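Local coordinates for phosphoethanolamine N-methyltransferase 1 (Haemonchus contortus, PDB 4KRG), which probably catalyses the S-adenosylmethionine-dependent N-methylation of phosphoethanolamine in nematode phosphocholine biosynthesis, at residues E290-N295 and F321-W326; S296-F301 and F372-A377. All coordinates share one frame; numbering follows the deposited sequence.

Contact 1. Residues E290-N295 and F321-W326. With BOG (octyl beta-D-glucopyranoside), chain F.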
loop_
_atom_site.group_PDB
_atom_site.type_symbol
_atom_site.label_atom_id
_atom_site.label_comp_id
_atom_site.label_asym_id
_atom_site.label_seq_id
_atom_site.Cartn_x
_atom_site.Cartn_y
_atom_site.Cartn_z
ATOM N N GLU A 290 -21.911 -6.266 -20.969
ATOM C CA GLU A 290 -22.363 -4.892 -21.146
ATOM C C GLU A 290 -21.920 -4.041 -19.952
ATOM O O GLU A 290 -21.641 -2.856 -20.102
ATOM C CB GLU A 290 -23.882 -4.827 -21.329
ATOM C CG GLU A 290 -24.364 -5.222 -22.719
ATOM C CD GLU A 290 -24.027 -4.183 -23.775
ATOM O OE1 GLU A 290 -24.265 -2.980 -23.525
ATOM O OE2 GLU A 290 -23.525 -4.567 -24.855
ATOM N N VAL A 291 -21.855 -4.651 -18.770
ATOM C CA VAL A 291 -21.293 -3.984 -17.598
ATOM C C VAL A 291 -19.771 -3.944 -17.685
ATOM O O VAL A 291 -19.152 -2.910 -17.422
ATOM C CB VAL A 291 -21.705 -4.679 -16.284
ATOM C CG1 VAL A 291 -20.995 -4.045 -15.104
ATOM C CG2 VAL A 291 -23.209 -4.608 -16.101
ATOM N N VAL A 292 -19.177 -5.075 -18.058
ATOM C CA VAL A 292 -17.724 -5.208 -18.154
ATOM C C VAL A 292 -17.294 -5.625 -19.560
ATOM O O VAL A 292 -17.220 -6.813 -19.864
ATOM C CB VAL A 292 -17.192 -6.239 -17.146
ATOM C CG1 VAL A 292 -15.672 -6.240 -17.134
ATOM C CG2 VAL A 292 -17.701 -5.926 -15.767
ATOM N N PRO A 293 -17.021 -4.646 -20.431
ATOM C CA PRO A 293 -16.566 -5.007 -21.781
ATOM C C PRO A 293 -15.194 -5.683 -21.743
ATOM O O PRO A 293 -14.438 -5.487 -20.789
ATOM C CB PRO A 293 -16.472 -3.656 -22.491
ATOM C CG PRO A 293 -17.376 -2.746 -21.707
ATOM C CD PRO A 293 -17.222 -3.195 -20.284
ATOM N N LYS A 294 -14.878 -6.475 -22.763
ATOM C CA LYS A 294 -13.587 -7.154 -22.807
ATOM C C LYS A 294 -12.443 -6.147 -22.814
ATOM O O LYS A 294 -12.517 -5.117 -23.487
ATOM C CB LYS A 294 -13.495 -8.058 -24.029
ATOM C CG LYS A 294 -14.507 -9.190 -24.022
ATOM C CD LYS A 294 -14.481 -9.943 -25.331
ATOM C CE LYS A 294 -15.451 -11.096 -25.322
ATOM N NZ LYS A 294 -15.533 -11.689 -26.681
ATOM N N ASN A 295 -11.401 -6.445 -22.045
ATOM C CA ASN A 295 -10.222 -5.579 -21.923
ATOM C C ASN A 295 -10.498 -4.199 -21.294
ATOM O O ASN A 295 -9.700 -3.274 -21.434
ATOM C CB ASN A 295 -9.500 -5.438 -23.276
ATOM C CG ASN A 295 -8.097 -4.860 -23.137
ATOM O OD1 ASN A 295 -7.343 -5.233 -22.232
ATOM N ND2 ASN A 295 -7.755 -3.923 -24.013
ATOM N N PHE A 321 -14.297 -11.983 -17.584
ATOM C CA PHE A 321 -14.612 -10.894 -18.501
ATOM C C PHE A 321 -13.405 -10.337 -19.248
ATOM O O PHE A 321 -13.520 -9.342 -19.960
ATOM C CB PHE A 321 -15.399 -9.796 -17.787
ATOM C CG PHE A 321 -16.734 -10.263 -17.277
ATOM C CD1 PHE A 321 -17.785 -10.495 -18.158
ATOM C CD2 PHE A 321 -16.935 -10.497 -15.925
ATOM C CE1 PHE A 321 -19.013 -10.940 -17.695
ATOM C CE2 PHE A 321 -18.159 -10.944 -15.456
ATOM C CZ PHE A 321 -19.200 -11.165 -16.342
ATOM N N THR A 322 -12.269 -11.016 -19.111
ATOM C CA THR A 322 -11.021 -10.616 -19.760
ATOM C C THR A 322 -10.769 -9.140 -19.573
ATOM O O THR A 322 -10.529 -8.421 -20.541
ATOM C CB THR A 322 -11.032 -10.919 -21.265
ATOM O OG1 THR A 322 -12.020 -10.109 -21.910
ATOM C CG2 THR A 322 -11.342 -12.382 -21.499
ATOM N N CYS A 323 -10.837 -8.692 -18.325
ATOM C CA CYS A 323 -10.712 -7.280 -18.008
ATOM C C CYS A 323 -9.636 -7.063 -16.961
ATOM O O CYS A 323 -9.219 -8.006 -16.294
ATOM C CB CYS A 323 -12.043 -6.739 -17.484
ATOM S SG CYS A 323 -12.531 -7.381 -15.859
ATOM N N ASN A 324 -9.190 -5.820 -16.820
ATOM C CA ASN A 324 -8.265 -5.465 -15.758
ATOM C C ASN A 324 -9.059 -4.948 -14.565
ATOM O O ASN A 324 -10.152 -4.415 -14.732
ATOM C CB ASN A 324 -7.283 -4.401 -16.246
ATOM C CG ASN A 324 -6.626 -4.768 -17.565
ATOM O OD1 ASN A 324 -6.209 -5.907 -17.771
ATOM N ND2 ASN A 324 -6.541 -3.800 -18.473
ATOM N N VAL A 325 -8.527 -5.108 -13.360
ATOM C CA VAL A 325 -9.281 -4.737 -12.170
ATOM C C VAL A 325 -8.404 -3.986 -11.173
ATOM O O VAL A 325 -7.268 -4.389 -10.916
ATOM C CB VAL A 325 -9.898 -5.980 -11.464
ATOM C CG1 VAL A 325 -10.595 -5.577 -10.170
ATOM C CG2 VAL A 325 -10.863 -6.715 -12.375
ATOM N N TRP A 326 -8.930 -2.880 -10.649
ATOM C CA TRP A 326 -8.368 -2.226 -9.477
ATOM C C TRP A 326 -9.351 -2.377 -8.319
ATOM O O TRP A 326 -10.475 -1.885 -8.381
ATOM C CB TRP A 326 -8.102 -0.744 -9.739
ATOM C CG TRP A 326 -7.536 -0.053 -8.539
ATOM C CD1 TRP A 326 -8.232 0.540 -7.529
ATOM C CD2 TRP A 326 -6.148 0.101 -8.227
ATOM N NE1 TRP A 326 -7.359 1.063 -6.600
ATOM C CE2 TRP A 326 -6.078 0.809 -7.003
ATOM C CE3 TRP A 326 -4.963 -0.275 -8.856
ATOM C CZ2 TRP A 326 -4.858 1.143 -6.407
ATOM C CZ3 TRP A 326 -3.757 0.057 -8.266
ATOM C CH2 TRP A 326 -3.713 0.759 -7.050
HETATM C C1 BOG F . -18.783 -14.776 -18.760
HETATM O O1 BOG F . -19.157 -15.635 -17.733
HETATM C C2 BOG F . -17.947 -15.536 -19.773
HETATM O O2 BOG F . -16.731 -15.937 -19.153
HETATM C C3 BOG F . -17.648 -14.728 -20.990
HETATM O O3 BOG F . -16.977 -15.582 -21.960
HETATM C C4 BOG F . -18.881 -14.149 -21.603
HETATM O O4 BOG F . -18.525 -13.240 -22.668
HETATM C C5 BOG F . -19.712 -13.380 -20.587
HETATM O O5 BOG F . -20.005 -14.180 -19.378
HETATM C C6 BOG F . -20.977 -12.994 -21.219
HETATM O O6 BOG F . -21.095 -11.600 -21.172
HETATM C "C1'" BOG F . -19.051 -15.048 -16.433
HETATM C "C2'" BOG F . -19.300 -16.117 -15.327
HETATM C "C3'" BOG F . -19.458 -15.478 -13.948
HETATM C "C4'" BOG F . -18.521 -14.534 -13.508
HETATM C "C5'" BOG F . -18.929 -13.364 -12.563
HETATM C "C6'" BOG F . -17.983 -13.230 -11.360
HETATM C "C7'" BOG F . -18.289 -12.008 -10.456
HETATM C "C8'" BOG F . -17.071 -11.498 -9.760
HETATM O O HOH W 1 -15.958 -8.863 -21.145
HETATM O O HOH W 2 -7.863 -7.065 -20.057
HETATM O O HOH W 3 -4.610 -4.374 -21.295
#
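Residues Val292 to Asn295 form the lead-in to strand 297-302, and they lie against the turn Phe321-Cys323 that joins helix 314-321 to strand 324-329. Thr322 is the first residue to leave the helix and has positive phi. Its carbonyl faces the loop. Asn295 N donates to Thr322 O at 2.6 Å, with a bent N-H...O angle of 146°. Lys294 CA points its hydrogen almost straight at Phe321 O, 3.6 Å away. Thr322 OG1 also donates to Phe321 O at 2.6 Å, from above the carbonyl plane. A water adds a further bond to Phe321 O and ties it to Val292 O. The water oxygen lies in plane at the edge of the Phe321 ring.

The apolar part rests on Val292. Val292 CG1 stands anti to the backbone N (chi1 -173°), which brings it 3.6 Å from Phe321 CB and 3.6 Å from Cys323 SG. Ile287 touches both Val292 and Phe321. Farther out, a bound octyl glucoside approaches Phe321, its O5 3.8 Å from Phe321 CE1. Such a helix-to-strand turn packed beside the start of the neighbouring parallel strand is consistent with a Rossmann-like alpha/beta domain.

Contact 2. Residues S296-F301 and F372-A377. With BOG (octyl beta-D-glucopyranoside), chain E.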
loop_
_atom_site.group_PDB
_atom_site.type_symbol
_atom_site.label_atom_id
_atom_site.label_comp_id
_atom_site.label_asym_id
_atom_site.label_seq_id
_atom_site.Cartn_x
_atom_site.Cartn_y
_atom_site.Cartn_z
ATOM N N SER A 296 -11.614 -4.065 -20.585
ATOM C CA SER A 296 -11.894 -2.834 -19.856
ATOM C C SER A 296 -11.180 -2.859 -18.503
ATOM O O SER A 296 -10.620 -3.884 -18.118
ATOM C CB SER A 296 -13.395 -2.659 -19.665
ATOM O OG SER A 296 -13.930 -3.740 -18.942
ATOM N N THR A 297 -11.171 -1.730 -17.797
ATOM C CA THR A 297 -10.669 -1.698 -16.427
ATOM C C THR A 297 -11.823 -1.424 -15.463
ATOM O O THR A 297 -12.476 -0.390 -15.539
ATOM C CB THR A 297 -9.550 -0.651 -16.236
ATOM O OG1 THR A 297 -8.463 -0.944 -17.124
ATOM C CG2 THR A 297 -9.036 -0.687 -14.808
ATOM N N ALA A 298 -12.079 -2.372 -14.575
ATOM C CA ALA A 298 -13.149 -2.249 -13.592
ATOM C C ALA A 298 -12.623 -1.634 -12.297
ATOM O O ALA A 298 -11.511 -1.930 -11.868
ATOM C CB ALA A 298 -13.749 -3.619 -13.304
ATOM N N TYR A 299 -13.424 -0.784 -11.672
ATOM C CA TYR A 299 -13.089 -0.260 -10.359
ATOM C C TYR A 299 -13.864 -1.080 -9.341
ATOM O O TYR A 299 -15.086 -1.150 -9.402
ATOM C CB TYR A 299 -13.469 1.219 -10.279
ATOM C CG TYR A 299 -13.156 1.909 -8.962
ATOM C CD1 TYR A 299 -11.865 2.333 -8.660
ATOM C CD2 TYR A 299 -14.162 2.175 -8.045
ATOM C CE1 TYR A 299 -11.584 2.978 -7.465
ATOM C CE2 TYR A 299 -13.893 2.816 -6.858
ATOM C CZ TYR A 299 -12.603 3.218 -6.572
ATOM O OH TYR A 299 -12.355 3.861 -5.389
ATOM N N VAL A 300 -13.153 -1.725 -8.427
ATOM C CA VAL A 300 -13.794 -2.568 -7.421
ATOM C C VAL A 300 -13.539 -2.026 -6.016
ATOM O O VAL A 300 -12.414 -1.676 -5.673
ATOM C CB VAL A 300 -13.330 -4.040 -7.546
ATOM C CG1 VAL A 300 -13.772 -4.865 -6.333
ATOM C CG2 VAL A 300 -13.860 -4.655 -8.828
ATOM N N PHE A 301 -14.593 -1.944 -5.210
ATOM C CA PHE A 301 -14.488 -1.364 -3.875
ATOM C C PHE A 301 -15.070 -2.343 -2.855
ATOM O O PHE A 301 -16.245 -2.681 -2.922
ATOM C CB PHE A 301 -15.229 -0.017 -3.843
ATOM C CG PHE A 301 -15.264 0.650 -2.483
ATOM C CD1 PHE A 301 -14.164 1.333 -1.997
ATOM C CD2 PHE A 301 -16.419 0.627 -1.714
ATOM C CE1 PHE A 301 -14.205 1.947 -0.762
ATOM C CE2 PHE A 301 -16.466 1.242 -0.487
ATOM C CZ PHE A 301 -15.360 1.899 -0.007
ATOM N N PHE A 372 -12.434 5.009 -15.122
ATOM C CA PHE A 372 -12.664 3.570 -15.146
ATOM C C PHE A 372 -13.886 3.248 -15.988
ATOM O O PHE A 372 -14.696 4.129 -16.262
ATOM C CB PHE A 372 -12.853 3.038 -13.732
ATOM C CG PHE A 372 -11.611 3.085 -12.898
ATOM C CD1 PHE A 372 -10.790 1.972 -12.795
ATOM C CD2 PHE A 372 -11.257 4.238 -12.216
ATOM C CE1 PHE A 372 -9.642 2.007 -12.024
ATOM C CE2 PHE A 372 -10.108 4.279 -11.446
ATOM C CZ PHE A 372 -9.302 3.160 -11.351
ATOM N N ASP A 373 -14.026 1.986 -16.385
ATOM C CA ASP A 373 -15.097 1.590 -17.305
ATOM C C ASP A 373 -16.399 1.158 -16.629
ATOM O O ASP A 373 -17.457 1.163 -17.253
ATOM C CB ASP A 373 -14.606 0.494 -18.257
ATOM C CG ASP A 373 -13.553 1.002 -19.234
ATOM O OD1 ASP A 373 -13.921 1.756 -20.166
ATOM O OD2 ASP A 373 -12.364 0.648 -19.074
ATOM N N CYS A 374 -16.307 0.786 -15.354
ATOM C CA CYS A 374 -17.451 0.327 -14.578
ATOM C C CYS A 374 -17.062 0.231 -13.105
ATOM O O CYS A 374 -15.877 0.284 -12.766
ATOM C CB CYS A 374 -17.905 -1.045 -15.070
ATOM S SG CYS A 374 -16.666 -2.325 -14.818
HETATM N N MSE A 375 -18.060 0.093 -12.235
HETATM C CA MSE A 375 -17.817 -0.147 -10.816
HETATM C C MSE A 375 -18.539 -1.398 -10.339
HETATM O O MSE A 375 -19.698 -1.604 -10.670
HETATM C CB MSE A 375 -18.276 1.042 -9.975
HETATM C CG MSE A 375 -18.444 0.699 -8.502
HETATM SE SE MSE A 375 -18.527 2.262 -7.336
HETATM C CE MSE A 375 -20.366 2.823 -7.766
ATOM N N VAL A 376 -17.840 -2.234 -9.576
ATOM C CA VAL A 376 -18.452 -3.353 -8.863
ATOM C C VAL A 376 -18.061 -3.190 -7.401
ATOM O O VAL A 376 -16.885 -3.004 -7.096
ATOM C CB VAL A 376 -17.937 -4.704 -9.380
ATOM C CG1 VAL A 376 -18.610 -5.854 -8.640
ATOM C CG2 VAL A 376 -18.171 -4.828 -10.883
ATOM N N ALA A 377 -19.031 -3.232 -6.494
ATOM C CA ALA A 377 -18.721 -2.976 -5.089
ATOM C C ALA A 377 -19.638 -3.705 -4.133
ATOM O O ALA A 377 -20.794 -3.982 -4.454
ATOM C CB ALA A 377 -18.764 -1.482 -4.803
HETATM C C1 BOG E . -8.272 4.185 -17.487
HETATM O O1 BOG E . -7.405 4.094 -16.417
HETATM C C2 BOG E . -7.894 5.336 -18.398
HETATM O O2 BOG E . -8.050 6.551 -17.682
HETATM C C3 BOG E . -8.767 5.352 -19.607
HETATM O O3 BOG E . -8.347 6.421 -20.500
HETATM C C4 BOG E . -8.737 4.043 -20.327
HETATM O O4 BOG E . -9.645 4.060 -21.446
HETATM C C5 BOG E . -9.117 2.905 -19.392
HETATM O O5 BOG E . -8.236 2.892 -18.214
HETATM C C6 BOG E . -8.999 1.612 -20.068
HETATM O O6 BOG E . -10.137 0.869 -19.764
HETATM C "C1'" BOG E . -8.042 3.620 -15.231
HETATM C "C2'" BOG E . -6.981 3.610 -14.100
HETATM C "C3'" BOG E . -5.763 2.780 -14.469
HETATM C "C4'" BOG E . -5.427 1.652 -13.714
HETATM C "C5'" BOG E . -4.740 0.454 -14.428
HETATM C "C6'" BOG E . -4.274 -0.646 -13.465
HETATM C "C7'" BOG E . -5.324 -1.762 -13.241
HETATM C "C8'" BOG E . -4.909 -3.042 -13.880
#
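Tyr299 and Phe372 meet in an edge-to-face pair, with centroids 5.0 Å apart and planes at 58°. Tyr299 CD1 sits over the centre of the Phe372 ring, and Tyr299 CB lies 3.7 Å from Phe372 CG on the same face. The tail of an octyl glucoside covers the opposite face, with its C2' 3.6 Å from Phe372 CZ. Thr297 CG2 approaches the ring obliquely. With CG anti to its backbone N (chi1 -179°), Tyr299 also brings a ring edge toward the selenium of Met375, a selenomethionine. Across the sheet, Val300 and Val376 lie side by side, and Ala298 CB packs 3.5 Å from Cys374 SG.

Backbone hydrogen bonds between the two parallel strands set this register. Tyr299 N donates to Cys374 O at 2.9 Å. Val376 N donates to Tyr299 O, and Phe301 N to Val376 O. Asp373 N bonds Thr297 O where the chain turns a corner.

In the second shell, Tyr299 OH bonds Ser361, Trp365 packs edge-to-face with Phe372, and Lys397 forms a salt bridge with Asp373. Strand 324-329 pairs with 297-302, and strand 400-408 with 372-378. Helix 314-321 packs on the Ala298 and Val300 side.

How the contacts relate
The centres of the two contacts are 8 Å apart. Their segments alternate along the chain: 290-295, 296-301, 321-326, then 372-377. The loop of contact 1 runs directly into the strand of contact 2. Strand 297-302 lies between 324-329, which carries part of contact 1, and 372-378, and pairs in parallel with both. Probable hydrogen bonds join the contacts, from Asn324 N to Ser296 O and from Val300 N to Trp326 O. Val291 O also packs on Cys374 CB. Contact 1 is thus a partly exposed entrance to the sheet, and contact 2 its buried continuation. Both belong to the C-terminal half, while the S-adenosylhomocysteine and phosphoethanolamine pockets are built from N-terminal residues.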